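Putative glutathione-regulated potassium-efflux system protein KefB (Vibrio parahaemolyticus RIMD 2210633, PDB 3C85) is probably an antiporter that exports potassium under glutathione control, the part described here being its nucleotide-binding TrkA domain, which can bind AMP. Local coordinates at residues G133-L145 and G152-G164. Numbering follows the deposited sequence.
Sequences GQIAAIAEYPDQL and GVDAAFNIYSEAG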
loop_
_atom_site.group_PDB
_atom_site.type_symbol
_atom_site.label_atom_id
_atom_site.label_comp_id
_atom_site.label_asym_id
_atom_site.label_seq_id
_atom_site.Cartn_x
_atom_site.Cartn_y
_atom_site.Cartn_z
ATOM N N GLY A 133 23.331 -5.554 -7.465
ATOM C CA GLY A 133 22.811 -4.779 -6.381
ATOM C C GLY A 133 21.717 -5.486 -5.625
ATOM O O GLY A 133 21.663 -6.679 -5.564
ATOM N N GLN A 134 20.853 -4.686 -5.049
ATOM C CA GLN A 134 19.799 -5.170 -4.189
ATOM C C GLN A 134 18.500 -5.293 -4.970
ATOM O O GLN A 134 18.340 -4.704 -5.985
ATOM C CB GLN A 134 19.662 -4.262 -2.978
ATOM C CG GLN A 134 20.944 -4.102 -2.176
ATOM C CD GLN A 134 20.772 -3.358 -0.912
ATOM O OE1 GLN A 134 20.756 -3.942 0.137
ATOM N NE2 GLN A 134 20.649 -2.084 -0.994
ATOM N N ILE A 135 17.607 -6.106 -4.483
ATOM C CA ILE A 135 16.337 -6.309 -5.117
ATOM C C ILE A 135 15.268 -6.332 -4.036
ATOM O O ILE A 135 15.438 -6.957 -3.036
ATOM C CB ILE A 135 16.302 -7.613 -5.826
ATOM C CG1 ILE A 135 17.419 -7.725 -6.844
ATOM C CG2 ILE A 135 15.021 -7.831 -6.434
ATOM C CD1 ILE A 135 17.616 -9.105 -7.363
ATOM N N ALA A 136 14.186 -5.622 -4.275
ATOM C CA ALA A 136 13.009 -5.672 -3.445
ATOM C C ALA A 136 11.766 -6.013 -4.236
ATOM O O ALA A 136 11.666 -5.749 -5.373
ATOM C CB ALA A 136 12.833 -4.465 -2.699
ATOM N N ALA A 137 10.840 -6.655 -3.569
ATOM C CA ALA A 137 9.643 -7.214 -4.197
ATOM C C ALA A 137 8.407 -6.958 -3.352
ATOM O O ALA A 137 8.490 -6.694 -2.131
ATOM C CB ALA A 137 9.832 -8.675 -4.435
ATOM N N ILE A 138 7.250 -7.027 -3.986
ATOM C CA ILE A 138 6.004 -6.805 -3.305
ATOM C C ILE A 138 5.059 -7.849 -3.811
ATOM O O ILE A 138 5.083 -8.169 -4.941
ATOM C CB ILE A 138 5.474 -5.384 -3.545
ATOM C CG1 ILE A 138 4.445 -4.962 -2.514
ATOM C CG2 ILE A 138 5.008 -5.199 -4.941
ATOM C CD1 ILE A 138 4.226 -3.530 -2.482
ATOM N N ALA A 139 4.259 -8.405 -2.925
ATOM C CA ALA A 139 3.322 -9.426 -3.285
ATOM C C ALA A 139 2.081 -9.468 -2.376
ATOM O O ALA A 139 1.961 -8.712 -1.484
ATOM C CB ALA A 139 3.992 -10.745 -3.318
ATOM N N GLU A 140 1.193 -10.391 -2.658
ATOM C CA GLU A 140 -0.087 -10.472 -1.987
ATOM C C GLU A 140 -0.163 -11.240 -0.672
ATOM O O GLU A 140 -0.916 -10.913 0.187
ATOM C CB GLU A 140 -1.118 -11.038 -2.934
ATOM C CG GLU A 140 -1.506 -10.135 -3.993
ATOM C CD GLU A 140 -2.770 -10.569 -4.632
ATOM O OE1 GLU A 140 -2.758 -11.539 -5.363
ATOM O OE2 GLU A 140 -3.791 -9.974 -4.337
ATOM N N TYR A 141 0.622 -12.295 -0.594
ATOM C CA TYR A 141 0.502 -13.308 0.421
ATOM C C TYR A 141 1.846 -13.697 1.017
ATOM O O TYR A 141 2.831 -13.670 0.344
ATOM C CB TYR A 141 -0.157 -14.554 -0.150
ATOM C CG TYR A 141 -1.536 -14.361 -0.729
ATOM C CD1 TYR A 141 -2.611 -14.087 0.078
ATOM C CD2 TYR A 141 -1.762 -14.489 -2.058
ATOM C CE1 TYR A 141 -3.882 -13.935 -0.454
ATOM C CE2 TYR A 141 -2.999 -14.338 -2.590
ATOM C CZ TYR A 141 -4.063 -14.060 -1.793
ATOM O OH TYR A 141 -5.317 -13.909 -2.331
ATOM N N PRO A 142 1.834 -14.073 2.285
ATOM C CA PRO A 142 3.089 -14.457 2.943
ATOM C C PRO A 142 3.856 -15.545 2.169
ATOM O O PRO A 142 5.065 -15.419 2.042
ATOM C CB PRO A 142 2.622 -15.001 4.291
ATOM C CG PRO A 142 1.376 -14.186 4.593
ATOM C CD PRO A 142 0.696 -14.074 3.224
ATOM N N ASP A 143 3.176 -16.556 1.605
ATOM C CA ASP A 143 3.946 -17.596 0.886
ATOM C C ASP A 143 4.699 -17.041 -0.330
ATOM O O ASP A 143 5.847 -17.431 -0.613
ATOM C CB ASP A 143 3.172 -18.918 0.590
ATOM C CG ASP A 143 1.902 -18.732 -0.199
ATOM O OD1 ASP A 143 1.598 -17.591 -0.646
ATOM O OD2 ASP A 143 1.159 -19.758 -0.335
ATOM N N GLN A 144 4.071 -16.112 -1.028
ATOM C CA GLN A 144 4.714 -15.443 -2.148
ATOM C C GLN A 144 5.935 -14.648 -1.669
ATOM O O GLN A 144 6.992 -14.663 -2.312
ATOM C CB GLN A 144 3.712 -14.534 -2.838
ATOM C CG GLN A 144 2.561 -15.260 -3.609
ATOM C CD GLN A 144 1.531 -14.266 -4.136
ATOM O OE1 GLN A 144 1.386 -13.176 -3.601
ATOM N NE2 GLN A 144 0.829 -14.639 -5.200
ATOM N N LEU A 145 5.803 -13.963 -0.543
ATOM C CA LEU A 145 6.891 -13.110 -0.057
ATOM C C LEU A 145 8.064 -13.960 0.410
ATOM O O LEU A 145 9.216 -13.673 0.073
ATOM C CB LEU A 145 6.403 -12.214 1.086
ATOM C CG LEU A 145 5.471 -11.016 0.716
ATOM C CD1 LEU A 145 5.352 -10.126 1.959
ATOM C CD2 LEU A 145 6.023 -10.223 -0.429
ATOM N N GLY A 152 16.011 -15.207 -3.545
ATOM C CA GLY A 152 17.121 -14.267 -3.547
ATOM C C GLY A 152 16.848 -12.783 -3.477
ATOM O O GLY A 152 17.783 -12.012 -3.666
ATOM N N VAL A 153 15.609 -12.340 -3.215
ATOM C CA VAL A 153 15.407 -10.875 -3.080
ATOM C C VAL A 153 15.897 -10.460 -1.695
ATOM O O VAL A 153 15.919 -11.299 -0.776
ATOM C CB VAL A 153 13.931 -10.375 -3.331
ATOM C CG1 VAL A 153 13.336 -10.900 -4.682
ATOM C CG2 VAL A 153 13.029 -10.660 -2.171
ATOM N N ASP A 154 16.280 -9.196 -1.531
ATOM C CA ASP A 154 16.766 -8.678 -0.240
ATOM C C ASP A 154 15.664 -8.246 0.749
ATOM O O ASP A 154 15.833 -8.328 1.993
ATOM C CB ASP A 154 17.739 -7.538 -0.489
ATOM C CG ASP A 154 18.929 -7.963 -1.377
ATOM O OD1 ASP A 154 19.867 -8.565 -0.859
ATOM O OD2 ASP A 154 18.927 -7.723 -2.596
ATOM N N ALA A 155 14.540 -7.775 0.221
ATOM C CA ALA A 155 13.427 -7.327 1.050
ATOM C C ALA A 155 12.122 -7.627 0.345
ATOM O O ALA A 155 12.046 -7.480 -0.847
ATOM C CB ALA A 155 13.522 -5.826 1.320
ATOM N N ALA A 156 11.091 -8.041 1.086
ATOM C CA ALA A 156 9.822 -8.386 0.460
ATOM C C ALA A 156 8.676 -7.831 1.304
ATOM O O ALA A 156 8.653 -8.070 2.508
ATOM C CB ALA A 156 9.723 -9.913 0.355
ATOM N N PHE A 157 7.718 -7.125 0.679
ATOM C CA PHE A 157 6.687 -6.421 1.426
ATOM C C PHE A 157 5.349 -6.806 0.895
ATOM O O PHE A 157 5.216 -7.234 -0.249
ATOM C CB PHE A 157 6.918 -4.914 1.317
ATOM C CG PHE A 157 8.170 -4.477 2.024
ATOM C CD1 PHE A 157 8.240 -4.530 3.438
ATOM C CD2 PHE A 157 9.279 -4.067 1.298
ATOM C CE1 PHE A 157 9.384 -4.162 4.099
ATOM C CE2 PHE A 157 10.452 -3.682 1.964
ATOM C CZ PHE A 157 10.491 -3.729 3.366
ATOM N N ASN A 158 4.344 -6.701 1.722
ATOM C CA ASN A 158 3.014 -7.134 1.297
ATOM C C ASN A 158 2.237 -5.951 0.722
ATOM O O ASN A 158 2.190 -4.887 1.365
ATOM C CB ASN A 158 2.263 -7.685 2.526
ATOM C CG ASN A 158 0.920 -8.233 2.162
ATOM O OD1 ASN A 158 -0.023 -7.464 1.905
ATOM N ND2 ASN A 158 0.805 -9.573 2.138
ATOM N N ILE A 159 1.647 -6.116 -0.471
ATOM C CA ILE A 159 0.931 -5.006 -1.152
ATOM C C ILE A 159 -0.103 -4.345 -0.213
ATOM O O ILE A 159 -0.181 -3.107 -0.104
ATOM C CB ILE A 159 0.180 -5.536 -2.386
ATOM C CG1 ILE A 159 1.144 -6.007 -3.482
ATOM C CG2 ILE A 159 -0.837 -4.482 -2.955
ATOM C CD1 ILE A 159 0.427 -6.774 -4.576
ATOM N N TYR A 160 -0.905 -5.164 0.465
ATOM C CA TYR A 160 -2.028 -4.646 1.278
ATOM C C TYR A 160 -1.588 -4.065 2.620
ATOM O O TYR A 160 -2.153 -3.093 3.050
ATOM C CB TYR A 160 -3.111 -5.722 1.446
ATOM C CG TYR A 160 -3.523 -6.169 0.072
ATOM C CD1 TYR A 160 -4.354 -5.359 -0.724
ATOM C CD2 TYR A 160 -3.038 -7.358 -0.452
ATOM C CE1 TYR A 160 -4.681 -5.732 -2.009
ATOM C CE2 TYR A 160 -3.374 -7.755 -1.743
ATOM C CZ TYR A 160 -4.181 -6.932 -2.504
ATOM O OH TYR A 160 -4.472 -7.339 -3.759
ATOM N N SER A 161 -0.560 -4.642 3.248
ATOM C CA SER A 161 0.032 -4.044 4.452
ATOM C C SER A 161 0.590 -2.670 4.170
ATOM O O SER A 161 0.361 -1.720 4.926
ATOM C CB SER A 161 1.154 -4.947 4.996
ATOM O OG SER A 161 0.619 -6.225 5.333
ATOM N N GLU A 162 1.353 -2.573 3.091
ATOM C CA GLU A 162 1.930 -1.296 2.640
ATOM C C GLU A 162 0.837 -0.282 2.311
ATOM O O GLU A 162 0.946 0.900 2.684
ATOM C CB GLU A 162 2.848 -1.529 1.414
ATOM C CG GLU A 162 4.121 -2.376 1.767
ATOM C CD GLU A 162 4.917 -1.781 2.940
ATOM O OE1 GLU A 162 5.140 -0.544 2.970
ATOM O OE2 GLU A 162 5.325 -2.554 3.844
ATOM N N ALA A 163 -0.195 -0.723 1.606
ATOM C CA ALA A 163 -1.351 0.140 1.349
ATOM C C ALA A 163 -1.952 0.743 2.644
ATOM O O ALA A 163 -2.186 1.934 2.703
ATOM C CB ALA A 163 -2.414 -0.612 0.569
ATOM N N GLY A 164 -2.191 -0.079 3.657
ATOM C CA GLY A 164 -2.774 0.373 4.922
ATOM C C GLY A 164 -1.863 1.340 5.647
ATOM O O GLY A 164 -2.331 2.374 6.210
#
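Ile135 O accepts Asp154 N at 2.8 Å and, more weakly, Ala155 N. Asp154 returns the grip, its OD2 accepting Ile135 N at 2.8 Å through the anti lone pair, an exchange that clamps the N-terminal ends of the two strands in the last beta-alpha-beta unit of this Rossmann-type TrkA domain. From there strands 134-139 and 155-158 run parallel, and the ladder continues through Ala137 N to Ala155 O, Phe157 N to Ala137 O and Ala139 N to Phe157 O. Its final rung, Ile159 N to Ala139 O, is nearly straight at 170° and reaches into the first turn of helix 159-175. Asn158 caps that helix: with CG anti to the backbone N (chi1 -176°), OD1 accepts Ser161 N and, weakly, Tyr160 N, while ND2 gives a weak bond to Glu140 O.

On the Ala137 face, Leu145 of the connecting helix lays CD2 against Ala156 CB at 3.8 Å, and Val153 CG1 meets Ile135 CG2. On the other face Ile138 crosses Ile159 at about a right angle, CG1 to CG1 3.6 Å, and both touch Ile50 of helix 49-62. The neighbouring subunit joins this side, its His170 stacking on Phe157 and bonding Glu162. Beyond the strand ends Tyr160 OH bonds Glu140 OE2 at 2.8 Å, on the anti side and 22° out of the carboxylate plane.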